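Local coordinates for 3-hydroxyisobutyrate dehydrogenase family protein (Geobacter sulfurreducens, PDB 3PDU) that probably reduces succinic semialdehyde to gamma-hydroxybutyrate with an NADP cofactor, as a member of the beta-hydroxyacid dehydrogenase family, at residues 181-193 with 213-225. Residues are numbered along the deposited sequence; the frame is centred on the assembly and turned at random. Where two conformers were deposited one is given.
Sequences MMTALGEGMALGR and NPMFKGKGQMLLS
Leu185 and Met189 come nearest, CA to CA, to Phe216 and Leu223 respectively where helix 214-225 crosses the 181-193 portion of helix 166-194 at -44°, the segment axes 10.9 Å apart at their closest. In the helical C-terminal part of the chain, this pair exemplifies packing carried mainly by apolar side chains. Leu223 is the knob: it enters a hole formed by Met182, Leu185, Gly186 and Met189, with its CD1 3.9 Å from Met189 CB. Leu185, its CG turned away from the backbone N (chi1 178°), sets CD1 over the centre of the Phe216 ring, 4.2 Å from the centroid, a CH-pi contact, while CD2 touches Phe216 CD1. Asn213 ND2 lies over the opposite face, offset toward the rim, and meets Met181 CE at 3.7 Å. As N-cap, Asn213 accepts from Phe216 N through OD1 (2.8 Å), while ND2 is hydrogen-bonded to Met211 O. Putting an alanine here is likely to leave Phe216 N without its capping acceptor and that ring face without the amide. At the far end Arg193 NH2 gives Leu223 O a weak, bent bond (3.0 Å, 121°); Arg193 NH1 and Lys219 NZ form salt bridges with Glu286 and Asp277. The chemistry suggests that shape fit and dispersion do most of the holding, the weak Arg193 bond adding little.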
loop_
_atom_site.group_PDB
_atom_site.type_symbol
_atom_site.label_atom_id
_atom_site.label_comp_id
_atom_site.label_asym_id
_atom_site.label_seq_id
_atom_site.Cartn_x
_atom_site.Cartn_y
_atom_site.Cartn_z
ATOM N N MET A 181 -12.486 -0.265 -6.957
ATOM C CA MET A 181 -13.796 0.234 -6.516
ATOM C C MET A 181 -14.410 -0.638 -5.438
ATOM O O MET A 181 -15.072 -0.134 -4.515
ATOM C CB MET A 181 -14.781 0.361 -7.679
ATOM C CG MET A 181 -14.532 1.592 -8.545
ATOM S SD MET A 181 -15.709 1.665 -9.906
ATOM C CE MET A 181 -17.259 1.971 -9.055
ATOM N N MET A 182 -14.210 -1.949 -5.555
ATOM C CA MET A 182 -14.797 -2.874 -4.581
ATOM C C MET A 182 -14.098 -2.741 -3.228
ATOM O O MET A 182 -14.759 -2.746 -2.180
ATOM C CB MET A 182 -14.742 -4.323 -5.072
ATOM C CG MET A 182 -15.445 -5.317 -4.126
ATOM S SD MET A 182 -17.235 -5.076 -4.115
ATOM C CE MET A 182 -17.488 -4.730 -2.375
ATOM N N THR A 183 -12.768 -2.613 -3.232
ATOM C CA THR A 183 -12.074 -2.423 -1.958
ATOM C C THR A 183 -12.393 -1.045 -1.363
ATOM O O THR A 183 -12.470 -0.894 -0.152
ATOM C CB THR A 183 -10.535 -2.644 -2.032
ATOM O OG1 THR A 183 -9.946 -1.760 -3.004
ATOM C CG2 THR A 183 -10.204 -4.097 -2.353
ATOM N N ALA A 184 -12.600 -0.051 -2.221
ATOM C CA ALA A 184 -13.012 1.269 -1.749
ATOM C C ALA A 184 -14.363 1.198 -1.038
ATOM O O ALA A 184 -14.506 1.670 0.092
ATOM C CB ALA A 184 -13.064 2.264 -2.907
ATOM N N LEU A 185 -15.351 0.599 -1.700
ATOM C CA LEU A 185 -16.669 0.409 -1.092
ATOM C C LEU A 185 -16.581 -0.416 0.190
ATOM O O LEU A 185 -17.189 -0.063 1.208
ATOM C CB LEU A 185 -17.651 -0.237 -2.078
ATOM C CG LEU A 185 -19.052 -0.511 -1.515
ATOM C CD1 LEU A 185 -19.772 0.804 -1.264
ATOM C CD2 LEU A 185 -19.861 -1.369 -2.477
ATOM N N GLY A 186 -15.818 -1.506 0.148
ATOM C CA GLY A 186 -15.653 -2.355 1.313
ATOM C C GLY A 186 -15.037 -1.631 2.510
ATOM O O GLY A 186 -15.533 -1.751 3.636
ATOM N N GLU A 187 -13.965 -0.874 2.269
ATOM C CA GLU A 187 -13.311 -0.125 3.330
ATOM C C GLU A 187 -14.258 0.949 3.861
ATOM O O GLU A 187 -14.298 1.215 5.052
ATOM C CB GLU A 187 -11.976 0.494 2.850
ATOM C CG GLU A 187 -10.844 -0.515 2.832
ATOM C CD GLU A 187 -9.481 0.062 2.472
ATOM O OE1 GLU A 187 -8.519 -0.752 2.341
ATOM O OE2 GLU A 187 -9.366 1.309 2.332
ATOM N N GLY A 188 -15.026 1.560 2.967
ATOM C CA GLY A 188 -15.962 2.592 3.375
ATOM C C GLY A 188 -17.031 2.024 4.286
ATOM O O GLY A 188 -17.354 2.586 5.339
ATOM N N MET A 189 -17.573 0.882 3.900
ATOM C CA MET A 189 -18.630 0.268 4.690
ATOM C C MET A 189 -18.085 -0.237 6.026
ATOM O O MET A 189 -18.752 -0.133 7.064
ATOM C CB MET A 189 -19.309 -0.855 3.894
ATOM C CG MET A 189 -20.404 -1.585 4.668
ATOM S SD MET A 189 -21.903 -0.577 4.872
ATOM C CE MET A 189 -22.530 -0.567 3.189
ATOM N N ALA A 190 -16.865 -0.763 6.012
ATOM C CA ALA A 190 -16.240 -1.241 7.245
ATOM C C ALA A 190 -16.016 -0.090 8.231
ATOM O O ALA A 190 -16.351 -0.198 9.409
ATOM C CB ALA A 190 -14.920 -1.973 6.940
ATOM N N LEU A 191 -15.460 1.015 7.741
ATOM C CA LEU A 191 -15.231 2.186 8.574
ATOM C C LEU A 191 -16.572 2.722 9.068
ATOM O O LEU A 191 -16.716 3.065 10.234
ATOM C CB LEU A 191 -14.476 3.269 7.790
ATOM C CG LEU A 191 -14.201 4.601 8.502
ATOM C CD1 LEU A 191 -13.364 4.396 9.760
ATOM C CD2 LEU A 191 -13.489 5.575 7.542
ATOM N N GLY A 192 -17.546 2.785 8.167
ATOM C CA GLY A 192 -18.890 3.239 8.492
ATOM C C GLY A 192 -19.523 2.490 9.650
ATOM O O GLY A 192 -20.026 3.107 10.596
ATOM N N ARG A 193 -19.500 1.160 9.587
ATOM C CA ARG A 193 -20.035 0.343 10.688
ATOM C C ARG A 193 -19.302 0.612 12.008
ATOM O O ARG A 193 -19.915 0.681 13.077
ATOM C CB ARG A 193 -19.925 -1.143 10.344
ATOM C CG ARG A 193 -20.711 -1.572 9.111
ATOM C CD ARG A 193 -22.107 -1.975 9.502
ATOM N NE ARG A 193 -22.770 -2.809 8.502
ATOM C CZ ARG A 193 -22.391 -4.039 8.170
ATOM N NH1 ARG A 193 -21.326 -4.590 8.730
ATOM N NH2 ARG A 193 -23.073 -4.715 7.261
ATOM N N ASN A 213 -23.600 4.256 -8.800
ATOM C CA ASN A 213 -23.483 3.254 -9.862
ATOM C C ASN A 213 -24.149 1.940 -9.476
ATOM O O ASN A 213 -24.334 1.649 -8.288
ATOM C CB ASN A 213 -22.012 3.007 -10.210
ATOM C CG ASN A 213 -21.236 2.417 -9.063
ATOM O OD1 ASN A 213 -21.206 1.200 -8.884
ATOM N ND2 ASN A 213 -20.596 3.273 -8.276
ATOM N N PRO A 214 -24.514 1.134 -10.480
ATOM C CA PRO A 214 -25.206 -0.131 -10.201
ATOM C C PRO A 214 -24.395 -1.128 -9.364
ATOM O O PRO A 214 -24.970 -1.860 -8.560
ATOM C CB PRO A 214 -25.471 -0.699 -11.602
ATOM C CG PRO A 214 -25.555 0.507 -12.484
ATOM C CD PRO A 214 -24.544 1.481 -11.911
ATOM N N MET A 215 -23.079 -1.166 -9.546
ATOM C CA MET A 215 -22.255 -2.097 -8.773
ATOM C C MET A 215 -22.326 -1.798 -7.274
ATOM O O MET A 215 -22.454 -2.713 -6.464
ATOM C CB MET A 215 -20.801 -2.097 -9.258
ATOM C CG MET A 215 -19.854 -2.957 -8.411
ATOM S SD MET A 215 -18.138 -2.754 -8.938
ATOM C CE MET A 215 -17.239 -2.897 -7.392
ATOM N N PHE A 216 -22.247 -0.523 -6.903
ATOM C CA PHE A 216 -22.386 -0.143 -5.494
ATOM C C PHE A 216 -23.757 -0.537 -4.954
ATOM O O PHE A 216 -23.879 -1.018 -3.832
ATOM C CB PHE A 216 -22.204 1.359 -5.309
ATOM C CG PHE A 216 -20.774 1.799 -5.256
ATOM C CD1 PHE A 216 -19.754 0.909 -5.527
ATOM C CD2 PHE A 216 -20.455 3.112 -4.946
ATOM C CE1 PHE A 216 -18.426 1.315 -5.494
ATOM C CE2 PHE A 216 -19.142 3.532 -4.908
ATOM C CZ PHE A 216 -18.116 2.630 -5.182
ATOM N N LYS A 217 -24.797 -0.320 -5.749
ATOM C CA LYS A 217 -26.148 -0.672 -5.305
ATOM C C LYS A 217 -26.285 -2.172 -5.028
ATOM O O LYS A 217 -26.791 -2.578 -3.978
ATOM C CB LYS A 217 -27.183 -0.201 -6.336
ATOM C CG LYS A 217 -28.577 -0.765 -6.119
ATOM C CD LYS A 217 -29.617 -0.009 -6.949
ATOM C CE LYS A 217 -29.778 1.425 -6.457
ATOM N NZ LYS A 217 -30.784 2.193 -7.246
ATOM N N GLY A 218 -25.820 -2.992 -5.964
ATOM C CA GLY A 218 -25.925 -4.437 -5.836
ATOM C C GLY A 218 -24.975 -5.047 -4.814
ATOM O O GLY A 218 -25.389 -5.838 -3.960
ATOM N N LYS A 219 -23.700 -4.690 -4.886
ATOM C CA LYS A 219 -22.730 -5.247 -3.937
ATOM C C LYS A 219 -23.000 -4.728 -2.526
ATOM O O LYS A 219 -22.749 -5.428 -1.542
ATOM C CB LYS A 219 -21.283 -4.945 -4.358
ATOM C CG LYS A 219 -20.903 -5.435 -5.769
ATOM C CD LYS A 219 -21.249 -6.932 -5.984
ATOM C CE LYS A 219 -20.747 -7.426 -7.359
ATOM N NZ LYS A 219 -21.104 -8.870 -7.585
ATOM N N GLY A 220 -23.501 -3.497 -2.429
ATOM C CA GLY A 220 -23.828 -2.918 -1.137
ATOM C C GLY A 220 -24.795 -3.786 -0.349
ATOM O O GLY A 220 -24.674 -3.940 0.871
ATOM N N GLN A 221 -25.768 -4.365 -1.043
ATOM C CA GLN A 221 -26.730 -5.230 -0.374
ATOM C C GLN A 221 -26.082 -6.513 0.147
ATOM O O GLN A 221 -26.493 -7.031 1.181
ATOM C CB GLN A 221 -27.920 -5.544 -1.285
ATOM C CG GLN A 221 -28.833 -4.337 -1.515
ATOM C CD GLN A 221 -29.361 -3.737 -0.211
ATOM O OE1 GLN A 221 -29.877 -4.451 0.659
ATOM N NE2 GLN A 221 -29.231 -2.414 -0.071
ATOM N N MET A 222 -25.083 -7.027 -0.563
ATOM C CA MET A 222 -24.325 -8.169 -0.054
ATOM C C MET A 222 -23.609 -7.793 1.232
ATOM O O MET A 222 -23.549 -8.581 2.182
ATOM C CB MET A 222 -23.276 -8.627 -1.067
ATOM C CG MET A 222 -23.827 -9.314 -2.276
ATOM S SD MET A 222 -22.465 -9.914 -3.292
ATOM C CE MET A 222 -23.366 -10.475 -4.736
ATOM N N LEU A 223 -23.042 -6.591 1.259
ATOM C CA LEU A 223 -22.300 -6.149 2.438
ATOM C C LEU A 223 -23.236 -6.049 3.638
ATOM O O LEU A 223 -22.856 -6.380 4.761
ATOM C CB LEU A 223 -21.626 -4.799 2.189
ATOM C CG LEU A 223 -20.697 -4.688 0.980
ATOM C CD1 LEU A 223 -19.857 -3.408 1.064
ATOM C CD2 LEU A 223 -19.794 -5.895 0.880
ATOM N N LEU A 224 -24.462 -5.591 3.405
ATOM C CA LEU A 224 -25.423 -5.470 4.496
ATOM C C LEU A 224 -25.893 -6.838 4.985
ATOM O O LEU A 224 -26.053 -7.058 6.189
ATOM C CB LEU A 224 -26.625 -4.621 4.078
ATOM C CG LEU A 224 -26.330 -3.174 3.673
ATOM C CD1 LEU A 224 -27.626 -2.409 3.424
ATOM C CD2 LEU A 224 -25.516 -2.491 4.753
ATOM N N SER A 225 -26.104 -7.758 4.052
ATOM C CA SER A 225 -26.656 -9.068 4.398
ATOM C C SER A 225 -25.589 -10.017 4.944
ATOM O O SER A 225 -25.900 -10.947 5.688
ATOM C CB SER A 225 -27.349 -9.701 3.185
ATOM O OG SER A 225 -26.396 -10.113 2.217
#